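Local coordinates for protein hydrazine synthase alpha subunit (Candidatus Kuenenia stuttgartiensis, PDB 5C2V) that condenses hydroxylamine made by the gamma subunit with ammonia to form hydrazine, as the heme c-bearing alpha subunit of the anammox hydrazine synthase complex, at residues D[334-348]-D[351-365]. Numbering follows the deposited sequence.
Sequences GGLYRSPYPLPDDRM and SYAERGDFGIYWFNF. With CA (calcium ion), chain B.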
# COMPACT_ATOMS: atom_id res chain seq x y z
N GLY D 334 21.12 -3.12 14.55
CA GLY D 334 20.63 -4.40 14.06
C GLY D 334 20.15 -5.35 15.15
O GLY D 334 19.79 -6.50 14.85
N GLY D 335 20.13 -4.89 16.39
CA GLY D 335 19.70 -5.72 17.51
C GLY D 335 18.20 -5.76 17.68
O GLY D 335 17.47 -5.00 17.05
N LEU D 336 17.72 -6.66 18.54
CA LEU D 336 16.29 -6.79 18.81
C LEU D 336 15.92 -6.29 20.20
O LEU D 336 16.57 -6.63 21.20
CB LEU D 336 15.85 -8.25 18.64
CG LEU D 336 15.88 -8.81 17.22
CD1 LEU D 336 15.35 -10.24 17.20
CD2 LEU D 336 15.09 -7.93 16.27
N TYR D 337 14.87 -5.48 20.27
CA TYR D 337 14.41 -4.89 21.52
C TYR D 337 13.05 -5.43 21.94
O TYR D 337 12.22 -5.78 21.09
CB TYR D 337 14.34 -3.37 21.40
CG TYR D 337 15.68 -2.68 21.29
CD1 TYR D 337 16.38 -2.66 20.09
CD2 TYR D 337 16.24 -2.03 22.39
CE1 TYR D 337 17.60 -2.02 19.99
CE2 TYR D 337 17.46 -1.40 22.29
CZ TYR D 337 18.14 -1.39 21.09
OH TYR D 337 19.36 -0.76 20.99
N ARG D 338 12.83 -5.50 23.24
CA ARG D 338 11.54 -5.91 23.79
C ARG D 338 11.37 -5.39 25.22
O ARG D 338 12.35 -5.06 25.90
CB ARG D 338 11.40 -7.44 23.77
CG ARG D 338 12.31 -8.15 24.75
CD ARG D 338 12.39 -9.65 24.49
NE ARG D 338 11.11 -10.32 24.67
CZ ARG D 338 10.95 -11.64 24.63
NH1 ARG D 338 11.99 -12.43 24.43
NH2 ARG D 338 9.74 -12.17 24.81
N SER D 339 10.11 -5.30 25.65
CA SER D 339 9.75 -4.93 27.02
C SER D 339 10.42 -3.65 27.54
O SER D 339 11.22 -3.71 28.47
CB SER D 339 10.07 -6.09 27.96
OG SER D 339 9.50 -7.30 27.50
N PRO D 340 10.10 -2.50 26.93
CA PRO D 340 10.65 -1.23 27.44
C PRO D 340 9.95 -0.78 28.72
O PRO D 340 8.74 -0.97 28.84
CB PRO D 340 10.40 -0.26 26.29
CG PRO D 340 9.15 -0.78 25.65
CD PRO D 340 9.20 -2.28 25.78
N TYR D 341 10.69 -0.19 29.65
CA TYR D 341 10.09 0.30 30.89
C TYR D 341 10.56 1.69 31.29
O TYR D 341 11.59 1.84 31.96
CB TYR D 341 10.35 -0.68 32.04
CG TYR D 341 9.29 -0.59 33.11
CD1 TYR D 341 9.36 0.37 34.11
CD2 TYR D 341 8.21 -1.46 33.11
CE1 TYR D 341 8.39 0.46 35.08
CE2 TYR D 341 7.23 -1.37 34.08
CZ TYR D 341 7.33 -0.42 35.06
OH TYR D 341 6.36 -0.33 36.03
N PRO D 342 9.82 2.73 30.87
CA PRO D 342 10.16 4.12 31.21
C PRO D 342 10.13 4.38 32.71
O PRO D 342 9.30 3.80 33.43
CB PRO D 342 9.07 4.94 30.50
CG PRO D 342 8.43 4.00 29.52
CD PRO D 342 8.55 2.64 30.13
N LEU D 343 11.01 5.26 33.19
CA LEU D 343 11.03 5.65 34.59
C LEU D 343 10.68 7.13 34.74
O LEU D 343 10.93 7.92 33.84
CB LEU D 343 12.41 5.38 35.21
CG LEU D 343 12.76 3.94 35.61
CD1 LEU D 343 14.15 3.89 36.23
CD2 LEU D 343 11.72 3.38 36.57
N PRO D 344 10.09 7.50 35.89
CA PRO D 344 9.80 8.90 36.24
C PRO D 344 11.05 9.78 36.29
O PRO D 344 10.94 11.00 36.30
CB PRO D 344 9.16 8.78 37.63
CG PRO D 344 8.55 7.43 37.64
CD PRO D 344 9.50 6.56 36.86
N ASP D 345 12.22 9.15 36.31
CA ASP D 345 13.49 9.86 36.33
C ASP D 345 13.94 10.18 34.91
O ASP D 345 15.06 10.64 34.70
CB ASP D 345 14.56 9.02 37.03
CG ASP D 345 14.10 8.50 38.37
OD1 ASP D 345 13.29 9.18 39.04
OD2 ASP D 345 14.54 7.40 38.77
N ASP D 346 13.06 9.90 33.96
CA ASP D 346 13.33 10.02 32.52
C ASP D 346 14.39 9.02 32.08
O ASP D 346 15.09 9.24 31.10
CB ASP D 346 13.76 11.45 32.16
CG ASP D 346 12.68 12.47 32.44
OD1 ASP D 346 11.50 12.09 32.46
OD2 ASP D 346 13.03 13.66 32.64
N ARG D 347 14.49 7.92 32.81
CA ARG D 347 15.31 6.80 32.37
C ARG D 347 14.41 5.70 31.84
O ARG D 347 13.18 5.80 31.92
CB ARG D 347 16.18 6.27 33.52
CG ARG D 347 17.12 7.30 34.12
CD ARG D 347 18.01 6.68 35.19
NE ARG D 347 17.25 6.20 36.33
CZ ARG D 347 17.78 5.54 37.35
NH1 ARG D 347 19.07 5.27 37.37
NH2 ARG D 347 17.01 5.14 38.36
N MET D 348 15.00 4.64 31.30
CA MET D 348 14.22 3.51 30.81
C MET D 348 15.02 2.21 30.87
O MET D 348 16.23 2.20 30.62
CB MET D 348 13.75 3.78 29.37
CG MET D 348 12.80 2.74 28.82
SD MET D 348 11.95 3.28 27.32
CE MET D 348 13.34 3.64 26.25
N SER D 351 14.83 -4.59 27.39
CA SER D 351 15.39 -5.91 27.14
C SER D 351 15.96 -5.93 25.73
O SER D 351 15.27 -5.62 24.77
CB SER D 351 14.35 -7.01 27.33
OG SER D 351 14.90 -8.28 27.04
N TYR D 352 17.23 -6.30 25.62
CA TYR D 352 17.96 -6.12 24.38
C TYR D 352 18.82 -7.33 24.05
O TYR D 352 19.54 -7.84 24.90
CB TYR D 352 18.82 -4.86 24.47
CG TYR D 352 19.81 -4.66 23.34
CD1 TYR D 352 19.37 -4.32 22.07
CD2 TYR D 352 21.17 -4.79 23.55
CE1 TYR D 352 20.27 -4.12 21.04
CE2 TYR D 352 22.08 -4.60 22.53
CZ TYR D 352 21.62 -4.26 21.27
OH TYR D 352 22.52 -4.07 20.25
N ALA D 353 18.70 -7.81 22.82
CA ALA D 353 19.63 -8.80 22.31
C ALA D 353 20.35 -8.23 21.10
O ALA D 353 19.76 -8.09 20.02
CB ALA D 353 18.91 -10.08 21.95
N GLU D 354 21.62 -7.89 21.27
CA GLU D 354 22.44 -7.39 20.18
C GLU D 354 22.54 -8.42 19.08
O GLU D 354 21.94 -8.30 18.01
CB GLU D 354 23.84 -7.03 20.69
CG GLU D 354 24.75 -6.36 19.67
CD GLU D 354 26.13 -6.10 20.22
OE1 GLU D 354 26.43 -6.59 21.33
OE2 GLU D 354 26.92 -5.40 19.55
N ARG D 355 23.32 -9.45 19.37
CA ARG D 355 23.47 -10.60 18.50
C ARG D 355 22.61 -11.78 18.93
O ARG D 355 22.89 -12.90 18.55
CB ARG D 355 24.94 -10.99 18.36
CG ARG D 355 25.58 -10.20 17.24
CD ARG D 355 24.62 -10.09 16.05
NE ARG D 355 24.94 -9.01 15.12
CZ ARG D 355 24.22 -7.90 14.98
NH1 ARG D 355 23.13 -7.72 15.72
NH2 ARG D 355 24.58 -6.98 14.10
N GLY D 356 21.62 -11.53 19.79
CA GLY D 356 20.63 -12.55 20.10
C GLY D 356 20.51 -13.15 21.49
O GLY D 356 19.61 -13.96 21.73
N ASP D 357 21.39 -12.77 22.41
CA ASP D 357 21.15 -13.08 23.81
C ASP D 357 20.46 -11.89 24.48
O ASP D 357 21.06 -10.83 24.65
CB ASP D 357 22.45 -13.42 24.53
CG ASP D 357 22.21 -14.03 25.90
OD1 ASP D 357 21.24 -14.81 26.04
OD2 ASP D 357 22.98 -13.73 26.83
N PHE D 358 19.20 -12.08 24.86
CA PHE D 358 18.42 -11.01 25.49
C PHE D 358 18.87 -10.75 26.93
O PHE D 358 19.05 -11.69 27.71
CB PHE D 358 16.93 -11.33 25.47
CG PHE D 358 16.24 -10.98 24.18
CD1 PHE D 358 16.00 -9.65 23.85
CD2 PHE D 358 15.83 -11.96 23.30
CE1 PHE D 358 15.37 -9.32 22.67
CE2 PHE D 358 15.20 -11.64 22.11
CZ PHE D 358 14.97 -10.31 21.80
N GLY D 359 19.03 -9.48 27.27
CA GLY D 359 19.43 -9.10 28.62
C GLY D 359 18.83 -7.76 29.02
O GLY D 359 18.22 -7.08 28.20
N ILE D 360 18.99 -7.39 30.29
CA ILE D 360 18.45 -6.13 30.77
C ILE D 360 19.49 -5.01 30.67
O ILE D 360 20.62 -5.16 31.13
CB ILE D 360 17.98 -6.24 32.23
CG1 ILE D 360 17.00 -7.41 32.37
CG2 ILE D 360 17.33 -4.95 32.69
CD1 ILE D 360 15.78 -7.30 31.49
N TYR D 361 19.10 -3.90 30.05
CA TYR D 361 20.02 -2.79 29.82
C TYR D 361 19.37 -1.44 30.10
O TYR D 361 18.16 -1.26 29.90
CB TYR D 361 20.53 -2.81 28.37
CG TYR D 361 21.30 -4.05 27.98
CD1 TYR D 361 20.64 -5.19 27.56
CD2 TYR D 361 22.69 -4.08 28.03
CE1 TYR D 361 21.34 -6.33 27.20
CE2 TYR D 361 23.39 -5.21 27.67
CZ TYR D 361 22.71 -6.33 27.26
OH TYR D 361 23.41 -7.46 26.90
N TRP D 362 20.17 -0.49 30.57
CA TRP D 362 19.74 0.90 30.68
C TRP D 362 19.73 1.52 29.29
O TRP D 362 20.71 1.43 28.56
CB TRP D 362 20.67 1.70 31.60
CG TRP D 362 20.48 1.42 33.05
CD1 TRP D 362 21.35 0.79 33.89
CD2 TRP D 362 19.33 1.75 33.84
NE1 TRP D 362 20.83 0.71 35.15
CE2 TRP D 362 19.58 1.30 35.15
CE3 TRP D 362 18.12 2.39 33.57
CZ2 TRP D 362 18.67 1.46 36.19
CZ3 TRP D 362 17.21 2.55 34.60
CH2 TRP D 362 17.49 2.09 35.90
N PHE D 363 18.62 2.14 28.91
CA PHE D 363 18.51 2.71 27.57
C PHE D 363 19.22 4.06 27.47
O PHE D 363 19.26 4.82 28.43
CB PHE D 363 17.05 2.85 27.16
CG PHE D 363 16.86 3.14 25.69
CD1 PHE D 363 16.87 2.11 24.76
CD2 PHE D 363 16.68 4.44 25.24
CE1 PHE D 363 16.70 2.37 23.42
CE2 PHE D 363 16.51 4.70 23.90
CZ PHE D 363 16.52 3.67 22.98
N ASN D 364 19.77 4.34 26.29
CA ASN D 364 20.41 5.62 26.03
C ASN D 364 19.68 6.36 24.92
O ASN D 364 19.63 5.90 23.78
CB ASN D 364 21.88 5.43 25.66
CG ASN D 364 22.68 6.72 25.70
OD1 ASN D 364 22.19 7.79 25.33
ND2 ASN D 364 23.93 6.63 26.15
N PHE D 365 19.11 7.52 25.25
CA PHE D 365 18.33 8.29 24.29
C PHE D 365 19.22 9.11 23.35
O PHE D 365 18.80 9.47 22.25
CB PHE D 365 17.36 9.21 25.02
CG PHE D 365 16.25 8.48 25.72
CD1 PHE D 365 16.41 8.00 27.01
CD2 PHE D 365 15.04 8.26 25.08
CE1 PHE D 365 15.39 7.32 27.65
CE2 PHE D 365 14.01 7.58 25.71
CZ PHE D 365 14.19 7.12 27.00
CA CA B . 20.51 -13.22 28.75
O HOH W 1 17.74 5.19 30.81
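Y337 and Y352 face each other as a non-hydrogen-bonded antiparallel pair, their rings turned 43° apart, with Y352 CD1 lying over one face of the Y337 ring toward its rim. The CE2 corner of Y337 also meets the ring edge of F363 on the next strand but one. On the other face of the sheet R338 lays its aliphatic part on a ring: CD sits 3.7 Å from the F358 ring centroid, while A353 CB covers the opposite face, so the phenyl is held between side chains of strands 336-342 and 348-353. Because R338 CG stands between the backbone N and the carbonyl carbon (chi1 70°), it packs against S351 CB and OG (3.5 Å); the S351 hydroxyl has its main polar partner in D382, and the R338 guanidinium forms a salt bridge with D44.

Four backbone bonds, two between L336 and A353 and two between R338 and S351, hold strands 336-342 and 348-353 in register, the L336-A353 bonds being the straighter. Between strands 348-353 and 359-364, at the end away from their connecting turn, F363 N donates to M348 O at 2.9 Å, and a water that accepts from M348 N and donates to F363 O closes the other half of this pairing. M348, bent at chi3, brings CE over the face of F363, 3.6 Å from F363 CD2, and against F365. Beyond it the R347 guanidinium lies flat on W362, planes 20° apart, with L343 CD1 at the indole edge.

F358 O binds calcium together with D376, D377, W380 and D382, tying this sheet to strand 381-387. Successive hairpins forming a four-stranded antiparallel sheet, 336-342, 348-353, 359-364 and 369-373, are the meander expected of one blade in the six-bladed beta-propeller of the N-terminal domain.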